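PDB 4BJQ: penicillin binding protein transpeptidase domain protein from Escherichia coli, which belongs to the penicillin-binding protein family and is represented here by a small alpha/beta fragment that assembles as two chains. Local coordinates for residues D21-K24 / A25-N28. Numbering follows the deposited sequence.
Sequences DRWK and ALAN. With SO4 (sulfate ion), chain I.
Trp23 and Leu26, one turn apart on helix 19-30, send their side chains out side by side in the same direction. They meet where Leu26 CD2 lies 3.9 Å from Trp23 CZ3, approaching the six-membered part of the indole obliquely. With the leucine CG anti to the backbone N (chi1 175°) and the tryptophan CG beside its own N, this methyl comes alongside the CE3-CZ3 side of the ring.

Along the same two turns the main chain is paired by four successive i to i+4 hydrogen bonds, the pattern of a regular alpha-helix. The carbonyls of Asp21, Arg22 and Trp23 accept from the amides of Ala25, Leu26 and Ala27, and the bonds straighten along the series. In the last, Asn28 N gives an almost linear bond to Lys24 O, at 3.0 Å and 177°. The Asn28 carboxamide also lies near this carbonyl, but neither its OD1 nor its ND2 bonds to it.

Arg22, whose side chain touches Leu67 and Leu69, presents its guanidinium edge to a sulfate ion, probably from the crystallisation liquor, whose sulfur lies in the guanidinium plane. Arg22 NH2 donates to sulfate O2 at 3.1 Å, with an N-H...O angle of 164°. Ser18 OG is a further hydrogen-bonding partner of the anion.

Helix 19-30 lies against its neighbours through Trp23 and Leu26 on Leu69 and on Ile72 of strand 72-76, Ala25 on Tyr63 and Leu26 on Ile64 of helix 58-66, and Ala27 on Leu34 and Leu37 of helix 34-42; Trp23 also packs on Ile17 of the second subunit.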
loop_
_atom_site.group_PDB
_atom_site.type_symbol
_atom_site.label_atom_id
_atom_site.label_comp_id
_atom_site.label_asym_id
_atom_site.label_seq_id
_atom_site.Cartn_x
_atom_site.Cartn_y
_atom_site.Cartn_z
ATOM N N ASP A 21 -5.179 -1.732 -6.629
ATOM C CA ASP A 21 -5.483 -1.956 -8.059
ATOM C C ASP A 21 -4.249 -2.464 -8.806
ATOM O O ASP A 21 -4.345 -3.301 -9.728
ATOM C CB ASP A 21 -5.918 -0.654 -8.752
ATOM C CG ASP A 21 -7.239 -0.107 -8.232
ATOM O OD1 ASP A 21 -8.058 -0.884 -7.699
ATOM O OD2 ASP A 21 -7.448 1.119 -8.379
ATOM N N ARG A 22 -3.095 -1.934 -8.416
ATOM C CA ARG A 22 -1.846 -2.264 -9.078
ATOM C C ARG A 22 -1.289 -3.615 -8.655
ATOM O O ARG A 22 -0.659 -4.290 -9.458
ATOM C CB ARG A 22 -0.829 -1.148 -8.869
ATOM C CG ARG A 22 -1.107 0.001 -9.795
ATOM C CD ARG A 22 -0.267 1.204 -9.517
ATOM N NE ARG A 22 -1.200 2.307 -9.514
ATOM C CZ ARG A 22 -1.529 3.021 -8.444
ATOM N NH1 ARG A 22 -0.928 2.814 -7.277
ATOM N NH2 ARG A 22 -2.435 3.974 -8.573
ATOM N N TRP A 23 -1.511 -3.998 -7.401
ATOM C CA TRP A 23 -1.189 -5.363 -6.957
ATOM C C TRP A 23 -1.960 -6.398 -7.770
ATOM O O TRP A 23 -1.376 -7.376 -8.239
ATOM C CB TRP A 23 -1.445 -5.564 -5.458
ATOM C CG TRP A 23 -0.376 -4.940 -4.583
ATOM C CD1 TRP A 23 -0.544 -3.904 -3.704
ATOM C CD2 TRP A 23 1.022 -5.297 -4.519
ATOM N NE1 TRP A 23 0.647 -3.606 -3.091
ATOM C CE2 TRP A 23 1.628 -4.434 -3.575
ATOM C CE3 TRP A 23 1.817 -6.259 -5.167
ATOM C CZ2 TRP A 23 2.997 -4.509 -3.248
ATOM C CZ3 TRP A 23 3.170 -6.338 -4.846
ATOM C CH2 TRP A 23 3.752 -5.456 -3.895
ATOM N N LYS A 24 -3.266 -6.182 -7.923
ATOM C CA LYS A 24 -4.105 -6.999 -8.810
ATOM C C LYS A 24 -3.548 -7.034 -10.227
ATOM O O LYS A 24 -3.496 -8.086 -10.842
ATOM C CB LYS A 24 -5.528 -6.452 -8.877
ATOM C CG LYS A 24 -6.405 -6.840 -7.718
ATOM C CD LYS A 24 -7.725 -6.057 -7.770
ATOM C CE LYS A 24 -8.286 -5.858 -6.362
ATOM N NZ LYS A 24 -8.375 -7.165 -5.609
ATOM N N ALA A 25 -3.139 -5.880 -10.742
ATOM C CA ALA A 25 -2.558 -5.827 -12.077
ATOM C C ALA A 25 -1.276 -6.675 -12.207
ATOM O O ALA A 25 -1.064 -7.293 -13.251
ATOM C CB ALA A 25 -2.323 -4.382 -12.514
ATOM N N LEU A 26 -0.434 -6.702 -11.159
ATOM C CA LEU A 26 0.765 -7.543 -11.162
ATOM C C LEU A 26 0.351 -9.018 -11.232
ATOM O O LEU A 26 0.860 -9.772 -12.062
ATOM C CB LEU A 26 1.667 -7.284 -9.932
ATOM C CG LEU A 26 2.920 -8.167 -9.706
ATOM C CD1 LEU A 26 3.889 -8.089 -10.864
ATOM C CD2 LEU A 26 3.663 -7.836 -8.398
ATOM N N ALA A 27 -0.570 -9.411 -10.357
ATOM C CA ALA A 27 -1.032 -10.790 -10.287
ATOM C C ALA A 27 -1.602 -11.284 -11.625
ATOM O O ALA A 27 -1.207 -12.354 -12.090
ATOM C CB ALA A 27 -2.042 -10.953 -9.159
ATOM N N ASN A 28 -2.515 -10.505 -12.221
ATOM C CA ASN A 28 -3.098 -10.794 -13.533
ATOM C C ASN A 28 -2.042 -10.943 -14.634
ATOM O O ASN A 28 -2.070 -11.902 -15.403
ATOM C CB ASN A 28 -4.074 -9.685 -13.965
ATOM C CG ASN A 28 -5.264 -9.523 -13.033
ATOM O OD1 ASN A 28 -5.581 -10.402 -12.217
ATOM N ND2 ASN A 28 -5.953 -8.392 -13.168
HETATM S S SO4 I . -3.557 6.441 -6.612
HETATM O O1 SO4 I . -2.862 7.732 -6.595
HETATM O O2 SO4 I . -2.779 5.444 -5.875
HETATM O O3 SO4 I . -4.899 6.600 -6.022
HETATM O O4 SO4 I . -3.741 6.043 -8.010
#